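Local coordinates for protein RNase NGR3 (Nicotiana glutinosa, PDB 1VD3) that probably cleaves RNA as a ribonuclease of the T2 family and binds the nucleotide 2'-UMP in its active-site pocket, at residues S41-W46 with S95-K100; S70-T75 with G108-F113. All blocks are in the same frame, centred on the assembly; numbering follows the deposited sequence.

Contact 1. Residues S41-W46 with S95-K100; sequences SIHGLW and SHEWLK. With U2P (phosphoric acid mono-[2-(2,4-dioxo-3,4-dihydro-2H-pyrimidin-1-yl)-4-hydroxy-5-hydroxymethyl-tetrahydro-furan-3-yl] ester), chain B.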
loop_
_atom_site.group_PDB
_atom_site.type_symbol
_atom_site.label_atom_id
_atom_site.label_comp_id
_atom_site.label_asym_id
_atom_site.label_seq_id
_atom_site.Cartn_x
_atom_site.Cartn_y
_atom_site.Cartn_z
ATOM N N SER A 41 3.852 1.960 -4.316
ATOM C CA SER A 41 3.672 0.547 -4.600
ATOM C C SER A 41 2.604 -0.021 -3.678
ATOM O O SER A 41 2.226 0.600 -2.689
ATOM C CB SER A 41 4.981 -0.201 -4.368
ATOM O OG SER A 41 5.349 -0.128 -3.003
ATOM N N ILE A 42 2.126 -1.210 -4.003
ATOM C CA ILE A 42 1.100 -1.855 -3.193
ATOM C C ILE A 42 1.719 -2.627 -2.034
ATOM O O ILE A 42 2.715 -3.326 -2.213
ATOM C CB ILE A 42 0.285 -2.859 -4.045
ATOM C CG1 ILE A 42 -0.450 -2.114 -5.163
ATOM C CG2 ILE A 42 -0.688 -3.642 -3.157
ATOM C CD1 ILE A 42 -0.893 -3.009 -6.305
ATOM N N HIS A 43 1.153 -2.478 -0.839
ATOM C CA HIS A 43 1.619 -3.270 0.297
ATOM C C HIS A 43 0.600 -4.404 0.355
ATOM O O HIS A 43 0.965 -5.579 0.365
ATOM C CB HIS A 43 1.603 -2.481 1.620
ATOM C CG HIS A 43 1.896 -3.322 2.831
ATOM N ND1 HIS A 43 2.407 -2.795 3.999
ATOM C CD2 HIS A 43 1.738 -4.649 3.059
ATOM C CE1 HIS A 43 2.552 -3.759 4.891
ATOM N NE2 HIS A 43 2.153 -4.895 4.346
ATOM N N GLY A 44 -0.683 -4.045 0.382
ATOM C CA GLY A 44 -1.716 -5.068 0.418
ATOM C C GLY A 44 -3.147 -4.566 0.415
ATOM O O GLY A 44 -3.399 -3.376 0.568
ATOM N N LEU A 45 -4.081 -5.490 0.211
ATOM C CA LEU A 45 -5.517 -5.195 0.211
ATOM C C LEU A 45 -6.028 -6.049 1.373
ATOM O O LEU A 45 -6.052 -7.279 1.278
ATOM C CB LEU A 45 -6.143 -5.642 -1.113
ATOM C CG LEU A 45 -7.646 -5.422 -1.304
ATOM C CD1 LEU A 45 -8.001 -3.956 -1.096
ATOM C CD2 LEU A 45 -8.035 -5.881 -2.703
ATOM N N TRP A 46 -6.428 -5.397 2.461
ATOM C CA TRP A 46 -6.842 -6.107 3.666
ATOM C C TRP A 46 -8.298 -6.073 4.114
ATOM O O TRP A 46 -8.844 -5.008 4.388
ATOM C CB TRP A 46 -6.026 -5.629 4.874
ATOM C CG TRP A 46 -4.545 -5.492 4.703
ATOM C CD1 TRP A 46 -3.724 -6.228 3.893
ATOM C CD2 TRP A 46 -3.689 -4.620 5.452
ATOM N NE1 TRP A 46 -2.406 -5.871 4.101
ATOM C CE2 TRP A 46 -2.360 -4.885 5.052
ATOM C CE3 TRP A 46 -3.919 -3.640 6.429
ATOM C CZ2 TRP A 46 -1.264 -4.202 5.594
ATOM C CZ3 TRP A 46 -2.824 -2.960 6.970
ATOM C CH2 TRP A 46 -1.519 -3.246 6.550
ATOM N N SER A 95 2.488 -14.363 -1.811
ATOM C CA SER A 95 1.911 -15.567 -1.235
ATOM C C SER A 95 1.421 -15.236 0.168
ATOM O O SER A 95 0.313 -15.605 0.558
ATOM C CB SER A 95 2.954 -16.679 -1.169
ATOM O OG SER A 95 2.434 -17.805 -0.488
ATOM N N HIS A 96 2.264 -14.533 0.918
ATOM C CA HIS A 96 1.947 -14.132 2.277
ATOM C C HIS A 96 0.683 -13.278 2.350
ATOM O O HIS A 96 -0.189 -13.528 3.179
ATOM C CB HIS A 96 3.115 -13.349 2.877
ATOM C CG HIS A 96 2.768 -12.633 4.145
ATOM N ND1 HIS A 96 2.504 -13.295 5.325
ATOM C CD2 HIS A 96 2.620 -11.314 4.411
ATOM C CE1 HIS A 96 2.207 -12.415 6.264
ATOM N NE2 HIS A 96 2.271 -11.205 5.735
ATOM N N GLU A 97 0.596 -12.258 1.500
ATOM C CA GLU A 97 -0.571 -11.385 1.497
ATOM C C GLU A 97 -1.820 -12.155 1.076
ATOM O O GLU A 97 -2.900 -11.942 1.629
ATOM C CB GLU A 97 -0.337 -10.186 0.572
ATOM C CG GLU A 97 0.703 -9.203 1.111
ATOM C CD GLU A 97 0.271 -8.540 2.414
ATOM O OE1 GLU A 97 1.080 -8.498 3.366
ATOM O OE2 GLU A 97 -0.875 -8.046 2.484
ATOM N N TRP A 98 -1.672 -13.054 0.108
ATOM C CA TRP A 98 -2.807 -13.856 -0.346
ATOM C C TRP A 98 -3.325 -14.750 0.781
ATOM O O TRP A 98 -4.517 -14.763 1.083
ATOM C CB TRP A 98 -2.421 -14.739 -1.539
ATOM C CG TRP A 98 -3.454 -15.804 -1.820
ATOM C CD1 TRP A 98 -3.319 -17.149 -1.624
ATOM C CD2 TRP A 98 -4.808 -15.596 -2.243
ATOM N NE1 TRP A 98 -4.506 -17.791 -1.891
ATOM C CE2 TRP A 98 -5.437 -16.863 -2.273
ATOM C CE3 TRP A 98 -5.552 -14.463 -2.596
ATOM C CZ2 TRP A 98 -6.778 -17.027 -2.639
ATOM C CZ3 TRP A 98 -6.887 -14.626 -2.960
ATOM C CH2 TRP A 98 -7.486 -15.901 -2.979
ATOM N N LEU A 99 -2.428 -15.501 1.404
ATOM C CA LEU A 99 -2.828 -16.403 2.482
ATOM C C LEU A 99 -3.419 -15.687 3.691
ATOM O O LEU A 99 -4.472 -16.073 4.204
ATOM C CB LEU A 99 -1.632 -17.247 2.933
ATOM C CG LEU A 99 -1.150 -18.327 1.960
ATOM C CD1 LEU A 99 0.122 -18.974 2.496
ATOM C CD2 LEU A 99 -2.241 -19.369 1.775
ATOM N N LYS A 100 -2.745 -14.631 4.129
ATOM C CA LYS A 100 -3.167 -13.881 5.301
ATOM C C LYS A 100 -4.391 -13.001 5.099
ATOM O O LYS A 100 -5.259 -12.929 5.970
ATOM C CB LYS A 100 -2.011 -13.014 5.809
ATOM C CG LYS A 100 -2.341 -12.240 7.078
ATOM C CD LYS A 100 -1.129 -11.511 7.618
ATOM C CE LYS A 100 -1.472 -10.787 8.914
ATOM N NZ LYS A 100 -0.332 -9.990 9.430
HETATM O "O5'" U2P B . 2.739 -2.765 10.959
HETATM C "C5'" U2P B . 1.656 -3.673 11.278
HETATM C "C4'" U2P B . 1.675 -4.870 10.317
HETATM O "O4'" U2P B . 0.528 -5.788 10.645
HETATM C "C1'" U2P B . -0.480 -6.023 9.532
HETATM N N1 U2P B . -1.902 -5.521 9.778
HETATM C C6 U2P B . -1.965 -4.323 10.448
HETATM C C5 U2P B . -3.170 -3.580 10.559
HETATM C C4 U2P B . -4.399 -4.154 9.967
HETATM O O4 U2P B . -5.458 -3.536 9.928
HETATM N N3 U2P B . -4.272 -5.477 9.437
HETATM C C2 U2P B . -3.073 -6.223 9.332
HETATM O O2 U2P B . -3.093 -7.355 8.894
HETATM C "C2'" U2P B . 0.361 -5.569 8.319
HETATM O "O2'" U2P B . 1.238 -6.624 7.821
HETATM P P U2P B . 0.841 -7.842 6.908
HETATM O O1P U2P B . 1.576 -9.017 6.517
HETATM O O2P U2P B . -0.622 -8.108 7.067
HETATM O O3P U2P B . 0.893 -7.206 5.603
HETATM C "C3'" U2P B . 1.278 -4.466 8.876
HETATM O "O3'" U2P B . 2.477 -4.390 8.020
#

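Contact 2. Residues S70-T75 with G108-F113; sequences SDLIST and GERAYF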
loop_
_atom_site.group_PDB
_atom_site.type_symbol
_atom_site.label_atom_id
_atom_site.label_comp_id
_atom_site.label_asym_id
_atom_site.label_seq_id
_atom_site.Cartn_x
_atom_site.Cartn_y
_atom_site.Cartn_z
ATOM N N SER A 70 -0.107 -15.495 -13.802
ATOM C CA SER A 70 1.091 -15.523 -14.634
ATOM C C SER A 70 1.352 -14.252 -15.438
ATOM O O SER A 70 2.456 -13.709 -15.419
ATOM C CB SER A 70 1.014 -16.706 -15.604
ATOM O OG SER A 70 0.786 -17.914 -14.907
ATOM N N ASP A 71 0.332 -13.793 -16.152
ATOM C CA ASP A 71 0.443 -12.608 -16.993
ATOM C C ASP A 71 0.465 -11.281 -16.240
ATOM O O ASP A 71 0.701 -10.230 -16.835
ATOM C CB ASP A 71 -0.692 -12.608 -18.021
ATOM C CG ASP A 71 -2.063 -12.585 -17.375
ATOM O OD1 ASP A 71 -2.265 -13.299 -16.369
ATOM O OD2 ASP A 71 -2.941 -11.862 -17.883
ATOM N N LEU A 72 0.222 -11.329 -14.934
ATOM C CA LEU A 72 0.222 -10.124 -14.110
ATOM C C LEU A 72 1.536 -9.978 -13.336
ATOM O O LEU A 72 1.831 -8.910 -12.796
ATOM C CB LEU A 72 -0.943 -10.173 -13.112
ATOM C CG LEU A 72 -2.357 -10.323 -13.687
ATOM C CD1 LEU A 72 -3.363 -10.337 -12.547
ATOM C CD2 LEU A 72 -2.659 -9.182 -14.648
ATOM N N ILE A 73 2.324 -11.051 -13.296
ATOM C CA ILE A 73 3.588 -11.053 -12.560
ATOM C C ILE A 73 4.557 -9.929 -12.922
ATOM O O ILE A 73 5.109 -9.283 -12.035
ATOM C CB ILE A 73 4.344 -12.395 -12.734
ATOM C CG1 ILE A 73 3.456 -13.569 -12.310
ATOM C CG2 ILE A 73 5.619 -12.382 -11.891
ATOM C CD1 ILE A 73 3.176 -13.637 -10.830
ATOM N N SER A 74 4.781 -9.696 -14.212
ATOM C CA SER A 74 5.716 -8.645 -14.606
ATOM C C SER A 74 5.270 -7.279 -14.087
ATOM O O SER A 74 6.106 -6.450 -13.729
ATOM C CB SER A 74 5.882 -8.599 -16.129
ATOM O OG SER A 74 4.690 -8.193 -16.768
ATOM N N THR A 75 3.959 -7.050 -14.043
ATOM C CA THR A 75 3.429 -5.778 -13.554
ATOM C C THR A 75 3.560 -5.725 -12.040
ATOM O O THR A 75 3.934 -4.702 -11.473
ATOM C CB THR A 75 1.940 -5.604 -13.915
ATOM O OG1 THR A 75 1.779 -5.684 -15.335
ATOM C CG2 THR A 75 1.428 -4.249 -13.434
ATOM N N GLY A 108 -11.605 -14.290 -5.711
ATOM C CA GLY A 108 -10.820 -15.364 -6.284
ATOM C C GLY A 108 -9.402 -14.835 -6.322
ATOM O O GLY A 108 -9.202 -13.622 -6.225
ATOM N N GLU A 109 -8.416 -15.713 -6.465
ATOM C CA GLU A 109 -7.030 -15.264 -6.471
ATOM C C GLU A 109 -6.719 -14.189 -7.512
ATOM O O GLU A 109 -6.123 -13.158 -7.192
ATOM C CB GLU A 109 -6.085 -16.451 -6.666
ATOM C CG GLU A 109 -4.627 -16.068 -6.538
ATOM C CD GLU A 109 -3.688 -17.210 -6.862
ATOM O OE1 GLU A 109 -3.722 -18.232 -6.146
ATOM O OE2 GLU A 109 -2.916 -17.076 -7.835
ATOM N N ARG A 110 -7.111 -14.411 -8.760
ATOM C CA ARG A 110 -6.819 -13.419 -9.784
ATOM C C ARG A 110 -7.569 -12.105 -9.546
ATOM O O ARG A 110 -7.033 -11.022 -9.789
ATOM C CB ARG A 110 -7.147 -13.970 -11.174
ATOM C CG ARG A 110 -6.679 -13.065 -12.295
ATOM C CD ARG A 110 -7.025 -13.631 -13.668
ATOM N NE ARG A 110 -6.665 -12.684 -14.719
ATOM C CZ ARG A 110 -5.463 -12.596 -15.282
ATOM N NH1 ARG A 110 -4.478 -13.408 -14.909
ATOM N NH2 ARG A 110 -5.245 -11.677 -16.213
ATOM N N ALA A 111 -8.803 -12.204 -9.058
ATOM C CA ALA A 111 -9.619 -11.022 -8.801
ATOM C C ALA A 111 -8.995 -10.186 -7.696
ATOM O O ALA A 111 -9.037 -8.955 -7.739
ATOM C CB ALA A 111 -11.038 -11.435 -8.403
ATOM N N TYR A 112 -8.422 -10.867 -6.707
ATOM C CA TYR A 112 -7.776 -10.203 -5.579
ATOM C C TYR A 112 -6.588 -9.369 -6.052
ATOM O O TYR A 112 -6.461 -8.190 -5.722
ATOM C CB TYR A 112 -7.288 -11.246 -4.561
ATOM C CG TYR A 112 -6.583 -10.652 -3.357
ATOM C CD1 TYR A 112 -7.300 -9.994 -2.352
ATOM C CD2 TYR A 112 -5.200 -10.728 -3.236
ATOM C CE1 TYR A 112 -6.648 -9.424 -1.258
ATOM C CE2 TYR A 112 -4.537 -10.163 -2.152
ATOM C CZ TYR A 112 -5.267 -9.510 -1.168
ATOM O OH TYR A 112 -4.607 -8.934 -0.112
ATOM N N PHE A 113 -5.698 -9.985 -6.817
ATOM C CA PHE A 113 -4.540 -9.240 -7.288
ATOM C C PHE A 113 -4.896 -8.167 -8.317
ATOM O O PHE A 113 -4.316 -7.079 -8.311
ATOM C CB PHE A 113 -3.482 -10.209 -7.822
ATOM C CG PHE A 113 -2.797 -10.981 -6.735
ATOM C CD1 PHE A 113 -3.255 -12.236 -6.352
ATOM C CD2 PHE A 113 -1.726 -10.420 -6.043
ATOM C CE1 PHE A 113 -2.656 -12.921 -5.287
ATOM C CE2 PHE A 113 -1.123 -11.094 -4.979
ATOM C CZ PHE A 113 -1.591 -12.349 -4.602
#

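Contact 1. Residues S41-W46 with S95-K100
Trp46 and Glu97 join the two halves of the RNase T2 active site, strand 41-48 of the antiparallel sheet, paired with strand 10-16, and the helix 91-102 running beside it. On the packed side, Trp46 NE1 donates to Glu97 OE2 at 3.1 Å (144° at the hydrogen), with the carboxylate oxygen in the indole plane and using its syn lone pair. A bend at chi2 (-64°) curls Glu97 over the His43 carbonyl. Gly44, the second residue of a classic beta bulge facing Val14, suits this place because a CB would run into Glu97 OE2. Toward the nucleotide the side chains stand apart, and the phosphate of 2'-UMP lies between them: His43 NE2 gives O3P a bond of 2.9 Å, while from the helix His96 NE2 reaches O1P and the extended Lys100 sends NZ to O2P. His43 ND1 is held by Gln175, which fixes the ring's turn. The uracil lies over one indole face, N3 3.5 Å from Trp46 CE3. Putting an alanine at Trp46 would probably leave Glu97 OE2 without its indole donor and the uracil without the indole face beneath its base. Predicted active-site residues His43 and Glu97 both reach one phosphate oxygen: Glu97 OE1 lies 2.6 Å from O3P.

Contact 2. Residues S70-T75 with G108-F113
Arg110 reaches out from the first turn of helix 109-123 and meets Asp71 end-on, its guanidinium and the carboxylate lying nearly in one plane, 9° apart. This is a bidentate salt bridge: NH1 donates to Asp71 OD1 at 2.7 Å and NH2 to Asp71 OD2 at 2.9 Å. Both bonds are fairly straight, the NH1 bond making 167° at the hydrogen, and each oxygen offers its syn lone pair, the side turned toward its sister oxygen. Two parallel N-H groups thus match two parallel acceptors, a fit that an arginine can make and a lysine, with a single nitrogen, cannot.

The torsions explain the reach. Arg110 is stretched from CG to NE, with CG trans to the backbone nitrogen (chi1 -172°), and this carries the charged end across to segment 70-75. Asp71 sets CG between its own nitrogen and carbonyl carbon, and the two side chains meet at about a right angle.

Leu72 comes at the same guanidinium from another direction. Its CD1 lies over one face, 4.0 Å above the plane and offset toward the rim, while CD2 approaches NH2 to 3.9 Å. A branched aliphatic residue suits this position, since the flat faces of a guanidinium form no strong hydrogen bonds and accept carbon, leaving the edge to the acid. NH1 also donates to the carbonyl of Glu68, a little earlier in the chain.

Away from the nucleotide pocket, the contact joins segment 70-75 to the start of helix 109-123. With Asp71 exposed to solvent, water probably weakens the charge attraction, but the paired bonds and the methyl on one face still restrict how the guanidinium can turn.

Contact 1 is buried, contact 2 lies at the surface, and their centres are about 12 Å apart. They alternate along the chain, strand 41-48 and helix 91-102 forming the first, segment 70-75 and the start of helix 109-123 the second. Helix 109-123 bridges them: Tyr112 OH probably hydrogen-bonds to Leu45 O at 2.6 Å, and Trp98 packs with CZ3 against Glu109 and Tyr112. Each contact turns on a carboxylate and an N-H donor, but to different ends. In 41-46 with 95-100 the acid accepts from an indole and lies close against a bound phosphate; in 70-75 with 108-113 it is paired with an arginine, joining that segment to a helix start far from the nucleotide.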